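Local coordinates for D-alanyl-lipoteichoic acid synthetase (Streptococcus pneumoniae, PDB 3BMA), which probably takes part in the D-alanylation of lipoteichoic acid during cell wall biogenesis, as a DltD-family member related to SGNH hydrolases, at residues C[7-12]-C[37-42]; C[24-29]-C[74-79]; C[30-35]-C[91-96]. The protein carries 1 engineered substitution. All blocks are in the same frame, centred on the assembly; numbering follows the deposited sequence.

Contact 1 (C[7-12]-C[37-42]); sequences MHHNLG and SDPNVR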
loop_
_atom_site.group_PDB
_atom_site.type_symbol
_atom_site.label_atom_id
_atom_site.label_comp_id
_atom_site.label_asym_id
_atom_site.label_seq_id
_atom_site.Cartn_x
_atom_site.Cartn_y
_atom_site.Cartn_z
ATOM N N MET C 7 -1.524 5.439 -28.141
ATOM C CA MET C 7 -0.945 6.754 -28.551
ATOM C C MET C 7 -0.685 6.852 -30.056
ATOM O O MET C 7 0.377 6.454 -30.544
ATOM C CB MET C 7 0.337 7.055 -27.764
ATOM C CG MET C 7 0.199 8.169 -26.733
ATOM S SD MET C 7 0.334 9.817 -27.465
ATOM C CE MET C 7 0.210 10.852 -26.011
ATOM N N HIS C 8 -1.674 7.371 -30.781
ATOM C CA HIS C 8 -1.480 7.773 -32.170
ATOM C C HIS C 8 -1.891 9.233 -32.345
ATOM O O HIS C 8 -2.749 9.741 -31.618
ATOM C CB HIS C 8 -2.223 6.858 -33.148
ATOM C CG HIS C 8 -1.534 6.712 -34.471
ATOM N ND1 HIS C 8 -1.759 7.566 -35.530
ATOM C CD2 HIS C 8 -0.612 5.818 -34.901
ATOM C CE1 HIS C 8 -1.012 7.199 -36.556
ATOM N NE2 HIS C 8 -0.306 6.141 -36.201
ATOM N N HIS C 9 -1.277 9.892 -33.321
ATOM C CA HIS C 9 -1.295 11.347 -33.412
ATOM C C HIS C 9 -2.220 11.883 -34.499
ATOM O O HIS C 9 -2.248 11.371 -35.619
ATOM C CB HIS C 9 0.130 11.860 -33.637
ATOM C CG HIS C 9 1.100 11.424 -32.583
ATOM N ND1 HIS C 9 1.344 12.161 -31.445
ATOM C CD2 HIS C 9 1.877 10.319 -32.488
ATOM C CE1 HIS C 9 2.232 11.531 -30.697
ATOM N NE2 HIS C 9 2.572 10.411 -31.307
ATOM N N ASN C 10 -2.979 12.918 -34.149
ATOM C CA ASN C 10 -3.774 13.663 -35.115
ATOM C C ASN C 10 -3.144 15.035 -35.335
ATOM O O ASN C 10 -3.045 15.830 -34.400
ATOM C CB ASN C 10 -5.221 13.797 -34.634
ATOM C CG ASN C 10 -6.100 14.561 -35.609
ATOM O OD1 ASN C 10 -6.717 15.564 -35.249
ATOM N ND2 ASN C 10 -6.163 14.090 -36.851
ATOM N N LEU C 11 -2.712 15.296 -36.567
ATOM C CA LEU C 11 -2.021 16.540 -36.927
ATOM C C LEU C 11 -2.901 17.785 -36.762
ATOM O O LEU C 11 -2.415 18.844 -36.348
ATOM C CB LEU C 11 -1.464 16.443 -38.358
ATOM C CG LEU C 11 -0.804 17.635 -39.068
ATOM C CD1 LEU C 11 0.356 18.206 -38.276
ATOM C CD2 LEU C 11 -0.344 17.241 -40.465
ATOM N N GLY C 12 -4.190 17.638 -37.073
ATOM C CA GLY C 12 -5.166 18.719 -36.956
ATOM C C GLY C 12 -5.355 19.232 -35.541
ATOM O O GLY C 12 -5.362 20.444 -35.318
ATOM N N SER C 37 5.482 14.867 -29.118
ATOM C CA SER C 37 5.935 13.484 -29.316
ATOM C C SER C 37 5.597 12.909 -30.700
ATOM O O SER C 37 5.881 11.737 -30.969
ATOM C CB SER C 37 5.379 12.570 -28.219
ATOM O OG SER C 37 3.961 12.596 -28.216
ATOM N N ASP C 38 4.992 13.728 -31.561
ATOM C CA ASP C 38 4.675 13.342 -32.940
ATOM C C ASP C 38 5.962 13.162 -33.754
ATOM O O ASP C 38 6.752 14.104 -33.876
ATOM C CB ASP C 38 3.773 14.401 -33.597
ATOM C CG ASP C 38 3.025 13.877 -34.833
ATOM O OD1 ASP C 38 1.974 14.457 -35.165
ATOM O OD2 ASP C 38 3.462 12.899 -35.479
ATOM N N PRO C 39 6.187 11.945 -34.294
ATOM C CA PRO C 39 7.353 11.706 -35.149
ATOM C C PRO C 39 7.222 12.305 -36.554
ATOM O O PRO C 39 8.236 12.550 -37.208
ATOM C CB PRO C 39 7.423 10.171 -35.235
ATOM C CG PRO C 39 6.435 9.651 -34.225
ATOM C CD PRO C 39 5.399 10.714 -34.109
ATOM N N ASN C 40 5.988 12.542 -37.000
ATOM C CA ASN C 40 5.716 13.020 -38.361
ATOM C C ASN C 40 5.920 14.520 -38.551
ATOM O O ASN C 40 6.310 14.964 -39.632
ATOM C CB ASN C 40 4.301 12.626 -38.797
ATOM C CG ASN C 40 4.013 11.145 -38.589
ATOM O OD1 ASN C 40 4.779 10.281 -39.019
ATOM N ND2 ASN C 40 2.899 10.850 -37.927
ATOM N N VAL C 41 5.637 15.297 -37.508
ATOM C CA VAL C 41 5.852 16.748 -37.529
ATOM C C VAL C 41 6.572 17.230 -36.272
ATOM O O VAL C 41 6.326 16.735 -35.170
ATOM C CB VAL C 41 4.536 17.543 -37.699
ATOM C CG1 VAL C 41 4.104 17.573 -39.163
ATOM C CG2 VAL C 41 3.443 16.968 -36.820
ATOM N N ARG C 42 7.461 18.201 -36.452
ATOM C CA ARG C 42 8.255 18.728 -35.352
ATOM C C ARG C 42 7.576 19.926 -34.699
ATOM O O ARG C 42 7.367 20.959 -35.333
ATOM C CB ARG C 42 9.655 19.100 -35.835
ATOM C CG ARG C 42 10.568 19.630 -34.755
ATOM C CD ARG C 42 11.841 20.155 -35.364
ATOM N NE ARG C 42 12.721 20.747 -34.363
ATOM C CZ ARG C 42 13.738 21.554 -34.649
ATOM N NH1 ARG C 42 14.003 21.873 -35.910
ATOM N NH2 ARG C 42 14.488 22.047 -33.673
#
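His9 and Asp38 bring the two backbones together, their CA atoms 6.3 Å apart. Residues 7-10 lead into helix 11-18, whose first residues are Leu11 and Gly12. Residues 37-42 are the loop between helix 29-36 and strand 43-47. Further on, Leu11 lies across from Val41 at a wider spacing. No hydrogen bond joins the two segments. The His9 imidazole lies against Asp38, whose CA sits over the ring, 3.8 Å from the ring centroid and 10° off its normal. This is a CH-pi contact. The Asp38 carboxylate is offset toward His9 CB and CG, its plane 16° from that of the ring, with OD1 3.5 Å from His9 CB. Ser37 OG meets the ring edge in its plane, 3.2 Å from His9 CE1, but its hydrogen bond goes to Val33 O. His9 ND1 makes a weak hydrogen bond to Arg34 O. Leu11 has CG anti to its backbone N (chi1 174°), which carries CD1 to Val41 CG2 at 3.6 Å. Asp38 OD2 accepts from Asn40 N at 3.0 Å, which closes an Asx turn. Asn10 is the N-cap of helix 11-18, with OD1 bonded to Ala13 N. The arrangement is surface packing of an N-terminal arm, running into a capped helix, on a helix-to-strand loop.

Contact 2 (C[24-29]-C[74-79]); sequences DSFKER and YLLGQG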
loop_
_atom_site.group_PDB
_atom_site.type_symbol
_atom_site.label_atom_id
_atom_site.label_comp_id
_atom_site.label_asym_id
_atom_site.label_seq_id
_atom_site.Cartn_x
_atom_site.Cartn_y
_atom_site.Cartn_z
ATOM N N ASP C 24 -5.586 25.668 -20.516
ATOM C CA ASP C 24 -5.547 24.230 -20.798
ATOM C C ASP C 24 -4.342 23.784 -21.624
ATOM O O ASP C 24 -3.683 22.816 -21.266
ATOM C CB ASP C 24 -6.846 23.774 -21.475
ATOM C CG ASP C 24 -7.995 23.583 -20.488
ATOM O OD1 ASP C 24 -9.050 23.064 -20.915
ATOM O OD2 ASP C 24 -7.854 23.939 -19.296
ATOM N N SER C 25 -4.042 24.500 -22.708
ATOM C CA SER C 25 -2.902 24.160 -23.569
ATOM C C SER C 25 -1.570 24.229 -22.818
ATOM O O SER C 25 -0.618 23.531 -23.165
ATOM C CB SER C 25 -2.866 25.045 -24.825
ATOM O OG SER C 25 -2.576 26.397 -24.510
ATOM N N PHE C 26 -1.528 25.058 -21.778
ATOM C CA PHE C 26 -0.352 25.189 -20.932
ATOM C C PHE C 26 -0.289 24.184 -19.771
ATOM O O PHE C 26 0.709 23.473 -19.640
ATOM C CB PHE C 26 -0.223 26.622 -20.403
ATOM C CG PHE C 26 1.031 26.863 -19.612
ATOM C CD1 PHE C 26 2.230 27.124 -20.258
ATOM C CD2 PHE C 26 1.017 26.822 -18.219
ATOM C CE1 PHE C 26 3.392 27.340 -19.534
ATOM C CE2 PHE C 26 2.179 27.032 -17.487
ATOM C CZ PHE C 26 3.368 27.296 -18.149
ATOM N N LYS C 27 -1.331 24.134 -18.933
ATOM C CA LYS C 27 -1.290 23.333 -17.701
ATOM C C LYS C 27 -1.548 21.833 -17.905
ATOM O O LYS C 27 -1.032 21.005 -17.159
ATOM C CB LYS C 27 -2.195 23.925 -16.604
ATOM C CG LYS C 27 -3.688 23.687 -16.756
ATOM C CD LYS C 27 -4.438 24.117 -15.505
ATOM C CE LYS C 27 -5.876 23.606 -15.505
ATOM N NZ LYS C 27 -6.714 24.198 -16.592
ATOM N N GLU C 28 -2.344 21.490 -18.912
ATOM C CA GLU C 28 -2.686 20.093 -19.152
ATOM C C GLU C 28 -1.565 19.322 -19.835
ATOM O O GLU C 28 -0.857 19.845 -20.696
ATOM C CB GLU C 28 -3.996 19.955 -19.937
ATOM C CG GLU C 28 -5.202 19.480 -19.120
ATOM C CD GLU C 28 -5.709 20.503 -18.119
ATOM O OE1 GLU C 28 -5.973 20.116 -16.960
ATOM O OE2 GLU C 28 -5.851 21.688 -18.489
ATOM N N ARG C 29 -1.428 18.073 -19.410
ATOM C CA ARG C 29 -0.420 17.157 -19.918
ATOM C C ARG C 29 -0.712 16.735 -21.357
ATOM O O ARG C 29 0.164 16.793 -22.215
ATOM C CB ARG C 29 -0.386 15.924 -19.017
ATOM C CG ARG C 29 0.657 14.897 -19.361
ATOM C CD ARG C 29 0.482 13.692 -18.474
ATOM N NE ARG C 29 1.748 13.004 -18.259
ATOM C CZ ARG C 29 2.598 13.275 -17.273
ATOM N NH1 ARG C 29 3.722 12.583 -17.179
ATOM N NH2 ARG C 29 2.330 14.224 -16.382
ATOM N N TYR C 74 5.039 25.344 -30.516
ATOM C CA TYR C 74 3.992 25.064 -29.536
ATOM C C TYR C 74 4.086 26.145 -28.471
ATOM O O TYR C 74 4.999 26.139 -27.649
ATOM C CB TYR C 74 4.124 23.669 -28.903
ATOM C CG TYR C 74 2.842 23.219 -28.213
ATOM C CD1 TYR C 74 1.968 22.335 -28.839
ATOM C CD2 TYR C 74 2.492 23.701 -26.947
ATOM C CE1 TYR C 74 0.783 21.937 -28.221
ATOM C CE2 TYR C 74 1.308 23.312 -26.323
ATOM C CZ TYR C 74 0.460 22.429 -26.965
ATOM O OH TYR C 74 -0.707 22.037 -26.347
ATOM N N LEU C 75 3.130 27.065 -28.492
ATOM C CA LEU C 75 3.182 28.243 -27.638
ATOM C C LEU C 75 2.770 27.912 -26.209
ATOM O O LEU C 75 1.611 27.592 -25.935
ATOM C CB LEU C 75 2.331 29.374 -28.227
ATOM C CG LEU C 75 2.534 29.680 -29.721
ATOM C CD1 LEU C 75 1.402 30.546 -30.248
ATOM C CD2 LEU C 75 3.893 30.313 -30.007
ATOM N N LEU C 76 3.745 27.978 -25.308
ATOM C CA LEU C 76 3.548 27.618 -23.915
ATOM C C LEU C 76 3.667 28.828 -23.002
ATOM O O LEU C 76 4.760 29.179 -22.551
ATOM C CB LEU C 76 4.550 26.540 -23.499
ATOM C CG LEU C 76 4.355 25.154 -24.111
ATOM C CD1 LEU C 76 5.666 24.396 -24.131
ATOM C CD2 LEU C 76 3.283 24.373 -23.362
ATOM N N GLY C 77 2.534 29.462 -22.726
ATOM C CA GLY C 77 2.505 30.580 -21.800
ATOM C C GLY C 77 1.197 31.337 -21.743
ATOM O O GLY C 77 0.421 31.342 -22.701
ATOM N N GLN C 78 0.964 31.972 -20.599
ATOM C CA GLN C 78 -0.171 32.862 -20.388
ATOM C C GLN C 78 0.269 34.032 -19.507
ATOM O O GLN C 78 1.401 34.053 -19.023
ATOM C CB GLN C 78 -1.324 32.104 -19.724
ATOM C CG GLN C 78 -2.192 31.264 -20.647
ATOM C CD GLN C 78 -3.050 32.114 -21.553
ATOM O OE1 GLN C 78 -4.110 32.593 -21.156
ATOM N NE2 GLN C 78 -2.592 32.312 -22.780
ATOM N N GLY C 79 -0.626 34.997 -19.299
ATOM C CA GLY C 79 -0.333 36.182 -18.488
ATOM C C GLY C 79 0.082 35.866 -17.063
ATOM O O GLY C 79 -0.615 35.145 -16.351
HETATM O O HOH W 1 0.023 27.926 -23.573
HETATM O O HOH W 2 -1.044 26.940 -27.010
#
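Phe26 and Leu76 mark the closest backbone approach, with CA atoms 5.5 Å apart, where the end of helix 23-27 meets residues 74-79. The Phe26 ring carries most of the direct contact. Its CG is anti to the backbone N (chi1 -175°), and this sends the ring toward Leu76 and Gly77. There Phe26 CD1 lies 3.4 Å from Gly77 N, and the same ring edge faces the Leu76 backbone nearly in plane. Phe26 CD1 also touches Leu76 CB at 4.0 Å. Tyr74 OH lies 3.5 Å from Ser25 O, which sits at the edge of the phenol ring, near its plane, but this is packing and not a hydrogen bond. Leu76 CD2 packs loosely on the same carbonyl oxygen.

Two waters make the polar link. Water 1 is bonded to Ser25 OG, donates to Leu75 O at 2.9 Å and accepts from Gly77 N at 3.1 Å. Water 2 also joins Ser25 OG, at 3.0 Å, to Leu75 O. Ser25 OG has a further hydrogen bond to Thr22 O. The waters thus serve the polar backbone atoms of Leu75 and Gly77 within a buried interface. Strand 72-76 is an outermost strand of the chain's parallel sheet and bonds to strand 43-47. Packing of a helix against residues of such an edge strand and the loop after it fits the alpha/beta architecture of SGNH-clan proteins.

Contact 3 (C[30-35]-C[91-96]); sequences SQKVRA and QQMLPQ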
loop_
_atom_site.group_PDB
_atom_site.type_symbol
_atom_site.label_atom_id
_atom_site.label_comp_id
_atom_site.label_asym_id
_atom_site.label_seq_id
_atom_site.Cartn_x
_atom_site.Cartn_y
_atom_site.Cartn_z
ATOM N N SER C 30 -1.955 16.318 -21.599
ATOM C CA SER C 30 -2.377 15.697 -22.859
ATOM C C SER C 30 -2.007 16.425 -24.146
ATOM O O SER C 30 -1.300 15.862 -24.977
ATOM C CB SER C 30 -3.879 15.402 -22.839
ATOM O OG SER C 30 -4.262 14.652 -23.981
ATOM N N GLN C 31 -2.475 17.663 -24.298
ATOM C CA GLN C 31 -2.305 18.426 -25.541
ATOM C C GLN C 31 -0.845 18.718 -25.888
ATOM O O GLN C 31 -0.446 18.569 -27.045
ATOM C CB GLN C 31 -3.115 19.726 -25.496
ATOM C CG GLN C 31 -4.624 19.527 -25.472
ATOM C CD GLN C 31 -5.388 20.837 -25.354
ATOM O OE1 GLN C 31 -5.979 21.131 -24.315
ATOM N NE2 GLN C 31 -5.377 21.630 -26.419
ATOM N N LYS C 32 -0.051 19.112 -24.893
ATOM C CA LYS C 32 1.362 19.411 -25.126
ATOM C C LYS C 32 2.231 18.170 -25.354
ATOM O O LYS C 32 3.170 18.221 -26.136
ATOM C CB LYS C 32 1.946 20.341 -24.050
ATOM C CG LYS C 32 2.069 19.771 -22.644
ATOM C CD LYS C 32 2.332 20.889 -21.648
ATOM C CE LYS C 32 2.574 20.351 -20.258
ATOM N NZ LYS C 32 2.595 21.460 -19.263
ATOM N N VAL C 33 1.907 17.056 -24.704
ATOM C CA VAL C 33 2.670 15.818 -24.894
ATOM C C VAL C 33 2.336 15.149 -26.240
ATOM O O VAL C 33 3.214 14.555 -26.868
ATOM C CB VAL C 33 2.529 14.849 -23.674
ATOM C CG1 VAL C 33 3.124 13.469 -23.965
ATOM C CG2 VAL C 33 3.211 15.452 -22.442
ATOM N N ARG C 34 1.084 15.290 -26.684
ATOM C CA ARG C 34 0.618 14.735 -27.959
ATOM C C ARG C 34 1.366 15.347 -29.145
ATOM O O ARG C 34 1.806 14.637 -30.051
ATOM C CB ARG C 34 -0.886 14.986 -28.101
ATOM C CG ARG C 34 -1.595 14.225 -29.204
ATOM C CD ARG C 34 -3.083 14.545 -29.147
ATOM N NE ARG C 34 -3.817 14.068 -30.320
ATOM C CZ ARG C 34 -4.538 12.950 -30.354
ATOM N NH1 ARG C 34 -5.172 12.608 -31.468
ATOM N NH2 ARG C 34 -4.632 12.170 -29.279
ATOM N N ALA C 35 1.498 16.674 -29.125
ATOM C CA ALA C 35 2.171 17.416 -30.194
ATOM C C ALA C 35 3.690 17.255 -30.163
ATOM O O ALA C 35 4.310 17.015 -31.201
ATOM C CB ALA C 35 1.789 18.882 -30.139
ATOM N N GLN C 91 7.906 19.468 -15.833
ATOM C CA GLN C 91 7.853 18.178 -15.119
ATOM C C GLN C 91 6.866 17.170 -15.720
ATOM O O GLN C 91 6.990 15.968 -15.496
ATOM C CB GLN C 91 7.519 18.390 -13.634
ATOM C CG GLN C 91 8.396 19.402 -12.890
ATOM C CD GLN C 91 9.876 19.076 -12.955
ATOM O OE1 GLN C 91 10.294 17.948 -12.692
ATOM N NE2 GLN C 91 10.679 20.070 -13.313
ATOM N N GLN C 92 5.895 17.676 -16.480
ATOM C CA GLN C 92 4.913 16.859 -17.190
ATOM C C GLN C 92 5.413 16.339 -18.540
ATOM O O GLN C 92 4.794 15.452 -19.132
ATOM C CB GLN C 92 3.646 17.674 -17.444
ATOM C CG GLN C 92 2.879 18.108 -16.217
ATOM C CD GLN C 92 1.748 19.033 -16.586
ATOM O OE1 GLN C 92 1.966 20.208 -16.864
ATOM N NE2 GLN C 92 0.530 18.509 -16.599
ATOM N N MET C 93 6.512 16.904 -19.035
ATOM C CA MET C 93 6.969 16.629 -20.401
ATOM C C MET C 93 8.486 16.442 -20.522
ATOM O O MET C 93 9.075 16.765 -21.554
ATOM C CB MET C 93 6.471 17.720 -21.368
ATOM C CG MET C 93 6.748 19.150 -20.916
ATOM S SD MET C 93 6.265 20.367 -22.156
ATOM C CE MET C 93 6.611 21.874 -21.279
ATOM N N LEU C 94 9.100 15.897 -19.471
ATOM C CA LEU C 94 10.543 15.609 -19.437
ATOM C C LEU C 94 11.120 14.763 -20.593
ATOM O O LEU C 94 12.163 15.136 -21.135
ATOM C CB LEU C 94 10.958 15.033 -18.071
ATOM C CG LEU C 94 11.681 15.933 -17.058
ATOM C CD1 LEU C 94 11.257 17.389 -17.141
ATOM C CD2 LEU C 94 11.511 15.405 -15.645
ATOM N N PRO C 95 10.463 13.638 -20.980
ATOM C CA PRO C 95 11.016 12.909 -22.131
ATOM C C PRO C 95 10.837 13.637 -23.472
ATOM O O PRO C 95 11.575 13.366 -24.423
ATOM C CB PRO C 95 10.216 11.595 -22.140
ATOM C CG PRO C 95 9.521 11.533 -20.818
ATOM C CD PRO C 95 9.269 12.949 -20.449
ATOM N N GLN C 96 9.871 14.553 -23.526
ATOM C CA GLN C 96 9.576 15.344 -24.725
ATOM C C GLN C 96 10.514 16.544 -24.872
ATOM O O GLN C 96 10.540 17.198 -25.919
ATOM C CB GLN C 96 8.119 15.821 -24.706
ATOM C CG GLN C 96 7.086 14.767 -25.110
ATOM C CD GLN C 96 6.880 13.680 -24.067
ATOM O OE1 GLN C 96 6.920 12.491 -24.384
ATOM N NE2 GLN C 96 6.666 14.082 -22.819
#
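Lys32 NZ donates a hydrogen bond to Gln92 OE1 at 2.8 Å. The amine approaches from above the carbonyl plane of the amide, 48° out of it, and does not lie on a lone pair. The lysine chain is extended beyond CG and crosses both Gln92 and Met93 at about a right angle. Lys32 CD rests 4.0 Å from Met93 SD. Beside it, Val33 packs with both methyls. Val33 CG2 meets Gln92 O at 3.7 Å and Met93 CB at 4.1 Å. Val33 CG1 lies 3.8 Å from Gln96 CD. Gln96 is bent at chi2 (72°), which folds its amide across the valine, with Gln96 NE2 3.7 Å from Val33 CG2.

The next shell fixes the polar ends. Lys32 NZ also bonds to Phe26 O and Gly89 O, so three oxygens grip the amine. Gln92 NE2 bonds to Lys27 O and Asp128 OD2, which sets the way round of the amide and turns OE1 to the lysine. Met93 also touches Leu76 of strand 72-76, and Leu36 packs on Met93 and Gln96. The contact therefore holds a buried amine among neutral oxygens. These would probably stabilise its positive charge, while the methyls of Val33 cover Gln92 O, Met93 CB and the Gln96 amide.

The three contacts follow one N-terminal run of helices, 11-18, 23-27 and 29-36, as it packs on later parts of the chain. Their first segments come in the order 7-12, 24-29, 30-35, and their second segments in the order 37-42, 74-79, 91-96, so each pair of contacts crosses along the chain. Centres of contacts 2 and 3 are about 11 Å apart, and those of 1 and 3 about 12 Å. The centres of contacts 1 and 2 are about 18 Å apart, and their nearest atoms about 7 Å. Helix 29-36 meets both. Contacts 2 and 3, both buried, join the N-terminal helices to the edge strand and to residues 91-96. Contact 1 lays the N-terminal arm on the surface loop after helix 29-36.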